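Local coordinates for putative lipase (Bacteroides thetaiotaomicron VPI-5482, PDB 3BZW), which belongs to the GDSL-like, SGNH-type hydrolase family and is probably a lipase or lysophospholipase acting on ester bonds of lipids, at residues N45-K48 / K54-L57; L230-D235 / Q248-R253. All blocks are in the same frame, centred on the assembly; numbering follows the deposited sequence.

The two contacts sit about 12 Å apart, centre to centre, on one flank of the chain, and both segments of interaction 1 come earlier in the sequence than those of interaction 2. Interaction 1 joins a loop to helix 49-57; interaction 2 joins a late loop to helix 245-258, the last helix of the fold. The two helices meet where the indole of Trp56 packs on Glu249 and Ala252 and forms a cation-pi contact with Arg253, while the loop touches the last helix through Ile46 on Gln248. An early and a late part of the SGNH-type alpha/beta fold are thus brought side by side, with a surface ion pair in interaction 1 and a buried polar bond in interaction 2.

Interaction 1 (N45-K48 / K54-L57); sequences NIKK and KEWL
Lys47 and Glu55 form a salt bridge at the surface, spanning from the loop before helix 49-57 to that helix. It rests on one close approach: Lys47 NZ donates to Glu55 OE1 at 2.8 Å, arriving nearly in line with the carboxylate C-O bond. Lys47 is fully extended, with CG anti to the backbone N (chi1 -177°), and so carries its ammonium across to the helix; Glu55, also extended, reaches back, and the two side chains cross at about a right angle. Long, flexible, charged residues suit this place, since Glu55 is exposed and Lys47 partly so, and solvent would probably weaken the attraction. A neighbouring molecule in the crystal also touches Glu55.

The tightly held part lies within the loop itself, at Lys48. This residue is buried at the N-cap position, and its chain bends back so that NZ donates to Ile46 O at 2.8 Å; the carbonyls of Pro39 and Cys41 accept from the same ammonium, giving this buried charge three oxygens. The lysine thereby gathers the loop around itself. Such a loop, leading from strand 28-33 into helix 49-57, is a strand-to-helix connection of the alpha/beta fold of SGNH hydrolases.

Interaction 2 (L230-D235 / Q248-R253); sequences LIYFYD and QERMAR
Tyr232 and Arg250 make a buried, polar side-chain contact between the loop that precedes the last helix of this SGNH-type alpha/beta fold and that helix itself, 245-258. Tyr232 ends a short 3-10 turn within the loop, which is held close to the helix start by backbone bonding between Tyr232 and Asp244. In SGNH hydrolases generally, the connection just before the last helix carries the aspartate and histidine of the catalytic machinery.

Arginine suits the place because it combines a long apolar shaft with a head of several donors. Arg250 is stretched out straight as far as NE, which carries its head from the helix to the phenol. CD meets the phenol end of the ring obliquely, 3.4 Å from Tyr232 CZ, and Arg250 CB lies 4.0 Å from Tyr232 CE1. Tyrosine answers with both an aromatic surface and a hydroxyl; Ile231 CG1 lies over the rim of one ring face.

The guanidinium uses all three of its nitrogens: NE binds Thr220 O, NH2 binds Lys161 O of the second subunit, and NH1 binds the tyrosine. These bonds fix its rotation and make the arginine part of a subunit interface, where Pro159 of that second subunit also packs on Tyr232. Ring and guanidinium planes stand 83° apart. Arg250 NH1 donates to Tyr232 OH over 2.8 Å, with an N-H...O angle of 158°. The hydroxyl oxygen sits at the guanidinium edge, only 4° out of its plane.

Interaction 1 (N45-K48 / K54-L57)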
ATOM      1  N   ASN A  45      13.487 -38.759  30.605  1.00  7.51           N
ATOM      2  CA  ASN A  45      14.250 -37.528  30.763  1.00  6.99           C
ATOM      3  C   ASN A  45      13.358 -36.309  30.555  1.00  7.18           C
ATOM      4  O   ASN A  45      13.716 -35.192  30.935  1.00  6.63           O
ATOM      5  CB  ASN A  45      15.416 -37.484  29.777  1.00  6.66           C
ATOM      6  CG  ASN A  45      16.492 -38.488  30.116  1.00  7.44           C
ATOM      7  OD1 ASN A  45      16.625 -39.523  29.459  1.00  8.99           O
ATOM      8  ND2 ASN A  45      17.258 -38.196  31.158  1.00  5.29           N
ATOM      9  N   ILE A  46      12.197 -36.535  29.951  1.00  5.51           N
ATOM     10  CA  ILE A  46      11.246 -35.463  29.690  1.00  5.88           C
ATOM     11  C   ILE A  46       9.844 -35.799  30.189  1.00  7.09           C
ATOM     12  O   ILE A  46       9.302 -36.859  29.876  1.00  6.96           O
ATOM     13  CB  ILE A  46      11.137 -35.159  28.172  1.00  5.56           C
ATOM     14  CG1 ILE A  46      12.482 -34.665  27.634  1.00  5.13           C
ATOM     15  CG2 ILE A  46      10.045 -34.116  27.924  1.00  5.79           C
ATOM     16  CD1 ILE A  46      12.486 -34.418  26.139  1.00  3.31           C
ATOM     17  N   LYS A  47       9.273 -34.894  30.978  1.00  7.06           N
ATOM     18  CA  LYS A  47       7.910 -35.058  31.473  1.00  7.72           C
ATOM     19  C   LYS A  47       7.089 -34.261  30.463  1.00  7.06           C
ATOM     20  O   LYS A  47       7.313 -33.060  30.285  1.00  5.83           O
ATOM     21  CB  LYS A  47       7.772 -34.462  32.875  1.00  7.72           C
ATOM     22  CG  LYS A  47       6.399 -34.648  33.505  1.00  8.80           C
ATOM     23  CD  LYS A  47       6.403 -34.189  34.956  1.00 12.57           C
ATOM     24  CE  LYS A  47       5.045 -34.387  35.607  1.00 14.46           C
ATOM     25  NZ  LYS A  47       5.049 -33.925  37.023  1.00 15.47           N
ATOM     26  N   LYS A  48       6.156 -34.931  29.793  1.00  5.90           N
ATOM     27  CA  LYS A  48       5.343 -34.288  28.761  1.00  6.82           C
ATOM     28  C   LYS A  48       4.166 -33.437  29.241  1.00  6.95           C
ATOM     29  O   LYS A  48       3.645 -33.626  30.344  1.00  5.30           O
ATOM     30  CB  LYS A  48       4.861 -35.341  27.754  1.00  4.85           C
ATOM     31  CG  LYS A  48       5.976 -35.889  26.849  1.00  7.33           C
ATOM     32  CD  LYS A  48       6.955 -36.800  27.601  1.00  4.61           C
ATOM     33  CE  LYS A  48       8.110 -37.243  26.705  1.00  8.36           C
ATOM     34  NZ  LYS A  48       9.029 -38.208  27.394  1.00  7.82           N
ATOM     35  N   LYS A  54      -2.473 -33.915  33.528  1.00  8.25           N
ATOM     36  CA  LYS A  54      -3.049 -35.021  34.280  1.00 10.08           C
ATOM     37  C   LYS A  54      -2.977 -34.651  35.758  1.00 11.44           C
ATOM     38  O   LYS A  54      -3.935 -34.812  36.512  1.00 12.07           O
ATOM     39  CB  LYS A  54      -2.247 -36.301  34.036  1.00 11.60           C
ATOM     40  CG  LYS A  54      -2.846 -37.534  34.696  1.00 15.28           C
ATOM     41  CD  LYS A  54      -1.950 -38.758  34.545  1.00 16.99           C
ATOM     42  CE  LYS A  54      -0.739 -38.679  35.461  1.00 19.06           C
ATOM     43  NZ  LYS A  54       0.122 -39.890  35.333  1.00 21.92           N
ATOM     44  N   GLU A  55      -1.817 -34.138  36.146  1.00 13.01           N
ATOM     45  CA  GLU A  55      -1.523 -33.726  37.513  1.00 15.30           C
ATOM     46  C   GLU A  55      -2.319 -32.511  37.991  1.00 14.44           C
ATOM     47  O   GLU A  55      -2.895 -32.526  39.079  1.00 13.67           O
ATOM     48  CB  GLU A  55      -0.024 -33.426  37.614  1.00 18.14           C
ATOM     49  CG  GLU A  55       0.449 -32.769  38.898  1.00 25.00           C
ATOM     50  CD  GLU A  55       1.902 -32.323  38.792  1.00 28.07           C
ATOM     51  OE1 GLU A  55       2.715 -33.097  38.242  1.00 31.39           O
ATOM     52  OE2 GLU A  55       2.231 -31.210  39.255  1.00 29.22           O
ATOM     53  N   TRP A  56      -2.353 -31.468  37.167  1.00 11.71           N
ATOM     54  CA  TRP A  56      -3.034 -30.227  37.521  1.00 10.40           C
ATOM     55  C   TRP A  56      -4.550 -30.210  37.380  1.00 10.58           C
ATOM     56  O   TRP A  56      -5.242 -29.582  38.181  1.00  8.71           O
ATOM     57  CB  TRP A  56      -2.482 -29.061  36.691  1.00 10.33           C
ATOM     58  CG  TRP A  56      -0.996 -28.876  36.738  1.00 10.25           C
ATOM     59  CD1 TRP A  56      -0.161 -29.143  37.789  1.00 12.58           C
ATOM     60  CD2 TRP A  56      -0.183 -28.275  35.724  1.00  9.63           C
ATOM     61  NE1 TRP A  56       1.121 -28.735  37.493  1.00 11.78           N
ATOM     62  CE2 TRP A  56       1.135 -28.199  36.232  1.00 11.72           C
ATOM     63  CE3 TRP A  56      -0.441 -27.787  34.435  1.00 10.75           C
ATOM     64  CZ2 TRP A  56       2.192 -27.653  35.495  1.00  8.93           C
ATOM     65  CZ3 TRP A  56       0.613 -27.242  33.702  1.00 10.32           C
ATOM     66  CH2 TRP A  56       1.913 -27.181  34.237  1.00 10.00           C
ATOM     67  N   LEU A  57      -5.066 -30.884  36.358  1.00  9.41           N
ATOM     68  CA  LEU A  57      -6.503 -30.888  36.114  1.00  9.53           C
ATOM     69  C   LEU A  57      -7.175 -32.252  36.198  1.00  8.67           C
ATOM     70  O   LEU A  57      -8.376 -32.367  35.951  1.00 10.15           O
ATOM     71  CB  LEU A  57      -6.789 -30.258  34.746  1.00  7.55           C
ATOM     72  CG  LEU A  57      -6.350 -28.798  34.605  1.00 10.25           C
ATOM     73  CD1 LEU A  57      -6.564 -28.316  33.177  1.00  9.90           C
ATOM     74  CD2 LEU A  57      -7.141 -27.942  35.578  1.00  9.00           C
TER

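Interaction 2 (L230-D235 / Q248-R253)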
ATOM      1  N   LEU A 230      16.656 -21.239  24.926  1.00  4.63           N
ATOM      2  CA  LEU A 230      16.985 -22.646  24.710  1.00  5.40           C
ATOM      3  C   LEU A 230      16.884 -23.418  26.024  1.00  6.21           C
ATOM      4  O   LEU A 230      17.020 -24.642  26.050  1.00  4.07           O
ATOM      5  CB  LEU A 230      18.385 -22.788  24.092  1.00  5.30           C
ATOM      6  CG  LEU A 230      18.462 -22.401  22.603  1.00  7.19           C
ATOM      7  CD1 LEU A 230      19.904 -22.454  22.106  1.00  8.62           C
ATOM      8  CD2 LEU A 230      17.590 -23.353  21.785  1.00  7.41           C
ATOM      9  N   ILE A 231      16.635 -22.692  27.112  1.00  6.19           N
ATOM     10  CA  ILE A 231      16.467 -23.307  28.421  1.00  5.40           C
ATOM     11  C   ILE A 231      15.220 -24.190  28.380  1.00  5.11           C
ATOM     12  O   ILE A 231      15.018 -25.026  29.255  1.00  4.72           O
ATOM     13  CB  ILE A 231      16.255 -22.250  29.532  1.00  4.19           C
ATOM     14  CG1 ILE A 231      15.115 -21.305  29.135  1.00  4.84           C
ATOM     15  CG2 ILE A 231      17.542 -21.481  29.784  1.00  6.09           C
ATOM     16  CD1 ILE A 231      14.784 -20.256  30.184  1.00  4.85           C
ATOM     17  N   TYR A 232      14.385 -23.988  27.362  1.00  4.74           N
ATOM     18  CA  TYR A 232      13.157 -24.759  27.198  1.00  3.95           C
ATOM     19  C   TYR A 232      13.305 -25.941  26.243  1.00  5.30           C
ATOM     20  O   TYR A 232      12.340 -26.665  25.993  1.00  5.06           O
ATOM     21  CB  TYR A 232      12.036 -23.858  26.679  1.00  4.90           C
ATOM     22  CG  TYR A 232      11.547 -22.839  27.679  1.00  5.04           C
ATOM     23  CD1 TYR A 232      10.953 -23.241  28.873  1.00  4.56           C
ATOM     24  CD2 TYR A 232      11.652 -21.473  27.420  1.00  4.93           C
ATOM     25  CE1 TYR A 232      10.470 -22.310  29.786  1.00  4.57           C
ATOM     26  CE2 TYR A 232      11.171 -20.534  28.323  1.00  5.59           C
ATOM     27  CZ  TYR A 232      10.584 -20.959  29.504  1.00  4.48           C
ATOM     28  OH  TYR A 232      10.117 -20.034  30.406  1.00  6.03           O
ATOM     29  N   PHE A 233      14.506 -26.129  25.705  1.00  5.08           N
ATOM     30  CA  PHE A 233      14.747 -27.218  24.768  1.00  4.84           C
ATOM     31  C   PHE A 233      15.806 -28.195  25.284  1.00  5.87           C
ATOM     32  O   PHE A 233      16.687 -27.822  26.055  1.00  5.95           O
ATOM     33  CB  PHE A 233      15.081 -26.629  23.396  1.00  3.47           C
ATOM     34  CG  PHE A 233      13.910 -25.921  22.769  1.00  4.31           C
ATOM     35  CD1 PHE A 233      13.050 -26.599  21.906  1.00  4.17           C
ATOM     36  CD2 PHE A 233      13.598 -24.608  23.133  1.00  3.26           C
ATOM     37  CE1 PHE A 233      11.889 -25.982  21.419  1.00  5.79           C
ATOM     38  CE2 PHE A 233      12.442 -23.983  22.653  1.00  3.93           C
ATOM     39  CZ  PHE A 233      11.586 -24.671  21.796  1.00  3.66           C
ATOM     40  N   TYR A 234      15.707 -29.449  24.849  1.00  6.49           N
ATOM     41  CA  TYR A 234      16.576 -30.520  25.338  1.00  6.69           C
ATOM     42  C   TYR A 234      18.099 -30.458  25.267  1.00  7.22           C
ATOM     43  O   TYR A 234      18.772 -30.707  26.269  1.00  6.03           O
ATOM     44  CB  TYR A 234      16.142 -31.858  24.736  1.00  7.76           C
ATOM     45  CG  TYR A 234      16.555 -33.031  25.596  1.00  7.52           C
ATOM     46  CD1 TYR A 234      15.882 -33.312  26.787  1.00  8.13           C
ATOM     47  CD2 TYR A 234      17.653 -33.821  25.255  1.00 10.25           C
ATOM     48  CE1 TYR A 234      16.294 -34.348  27.621  1.00  7.96           C
ATOM     49  CE2 TYR A 234      18.074 -34.865  26.085  1.00  9.28           C
ATOM     50  CZ  TYR A 234      17.389 -35.120  27.265  1.00  9.51           C
ATOM     51  OH  TYR A 234      17.803 -36.141  28.091  1.00  9.56           O
ATOM     52  N   ASP A 235      18.655 -30.147  24.104  1.00  7.25           N
ATOM     53  CA  ASP A 235      20.109 -30.150  23.973  1.00  7.96           C
ATOM     54  C   ASP A 235      20.633 -28.944  23.202  1.00  7.46           C
ATOM     55  O   ASP A 235      20.496 -28.862  21.984  1.00  6.89           O
ATOM     56  CB  ASP A 235      20.532 -31.452  23.280  1.00  7.10           C
ATOM     57  CG  ASP A 235      22.021 -31.739  23.407  1.00  8.10           C
ATOM     58  OD1 ASP A 235      22.836 -30.857  23.076  1.00  8.57           O
ATOM     59  OD2 ASP A 235      22.373 -32.861  23.825  1.00  8.48           O
ATOM     60  N   GLN A 248       8.074 -28.291  28.321  1.00  4.33           N
ATOM     61  CA  GLN A 248       6.819 -29.039  28.355  1.00  4.01           C
ATOM     62  C   GLN A 248       5.891 -28.460  29.422  1.00  4.03           C
ATOM     63  O   GLN A 248       4.670 -28.442  29.252  1.00  4.54           O
ATOM     64  CB  GLN A 248       7.092 -30.515  28.667  1.00  2.30           C
ATOM     65  CG  GLN A 248       7.749 -31.307  27.540  1.00  1.06           C
ATOM     66  CD  GLN A 248       6.793 -31.625  26.397  1.00  5.20           C
ATOM     67  OE1 GLN A 248       5.574 -31.559  26.552  1.00  5.95           O
ATOM     68  NE2 GLN A 248       7.349 -31.988  25.247  1.00  5.84           N
ATOM     69  N   GLU A 249       6.471 -27.989  30.522  1.00  5.08           N
ATOM     70  CA  GLU A 249       5.673 -27.421  31.597  1.00  4.43           C
ATOM     71  C   GLU A 249       5.123 -26.047  31.207  1.00  4.57           C
ATOM     72  O   GLU A 249       3.988 -25.711  31.542  1.00  3.40           O
ATOM     73  CB  GLU A 249       6.499 -27.339  32.891  1.00  7.39           C
ATOM     74  CG  GLU A 249       5.750 -26.706  34.058  1.00  8.90           C
ATOM     75  CD  GLU A 249       6.271 -27.145  35.422  1.00 13.08           C
ATOM     76  OE1 GLU A 249       7.489 -27.387  35.556  1.00 11.43           O
ATOM     77  OE2 GLU A 249       5.457 -27.234  36.368  1.00 13.39           O
ATOM     78  N   ARG A 250       5.918 -25.250  30.497  1.00  4.18           N
ATOM     79  CA  ARG A 250       5.438 -23.940  30.066  1.00  3.62           C
ATOM     80  C   ARG A 250       4.320 -24.176  29.047  1.00  4.14           C
ATOM     81  O   ARG A 250       3.305 -23.475  29.043  1.00  4.26           O
ATOM     82  CB  ARG A 250       6.579 -23.118  29.448  1.00  3.37           C
ATOM     83  CG  ARG A 250       6.120 -21.790  28.848  1.00  4.00           C
ATOM     84  CD  ARG A 250       7.226 -20.745  28.810  1.00  4.60           C
ATOM     85  NE  ARG A 250       6.745 -19.499  28.209  1.00  5.31           N
ATOM     86  CZ  ARG A 250       7.332 -18.315  28.351  1.00  5.18           C
ATOM     87  NH1 ARG A 250       8.435 -18.193  29.083  1.00  1.17           N
ATOM     88  NH2 ARG A 250       6.805 -17.246  27.764  1.00  4.66           N
HETATM   89  N   MSE A 251       4.503 -25.183  28.199  1.00  4.27           N
HETATM   90  CA  MSE A 251       3.497 -25.542  27.197  1.00  7.32           C
HETATM   91  C   MSE A 251       2.191 -25.944  27.881  1.00  6.59           C
HETATM   92  O   MSE A 251       1.111 -25.468  27.523  1.00  5.96           O
HETATM   93  CB  MSE A 251       3.992 -26.717  26.349  1.00  8.30           C
HETATM   94  CG  MSE A 251       5.036 -26.353  25.307  1.00 14.62           C
HETATM   95 SE   MSE A 251       5.987 -27.919  24.654  1.00 27.75          SE
HETATM   96  CE  MSE A 251       4.469 -28.963  24.083  1.00 21.05           C
ATOM     97  N   ALA A 252       2.303 -26.828  28.869  1.00  5.73           N
ATOM     98  CA  ALA A 252       1.139 -27.315  29.605  1.00  5.86           C
ATOM     99  C   ALA A 252       0.417 -26.193  30.336  1.00  5.48           C
ATOM    100  O   ALA A 252      -0.815 -26.105  30.306  1.00  6.55           O
ATOM    101  CB  ALA A 252       1.566 -28.401  30.598  1.00  5.81           C
ATOM    102  N   ARG A 253       1.179 -25.322  30.990  1.00  6.13           N
ATOM    103  CA  ARG A 253       0.570 -24.219  31.720  1.00  7.03           C
ATOM    104  C   ARG A 253      -0.131 -23.271  30.747  1.00  6.49           C
ATOM    105  O   ARG A 253      -1.182 -22.702  31.057  1.00  5.15           O
ATOM    106  CB  ARG A 253       1.630 -23.461  32.519  1.00  9.04           C
ATOM    107  CG  ARG A 253       1.056 -22.731  33.712  1.00 13.75           C
ATOM    108  CD  ARG A 253       0.665 -23.710  34.804  1.00 15.00           C
ATOM    109  NE  ARG A 253      -0.298 -23.117  35.724  1.00 18.88           N
ATOM    110  CZ  ARG A 253      -0.777 -23.730  36.800  1.00 20.47           C
ATOM    111  NH1 ARG A 253      -0.376 -24.960  37.101  1.00 18.40           N
ATOM    112  NH2 ARG A 253      -1.668 -23.116  37.570  1.00 19.06           N
TER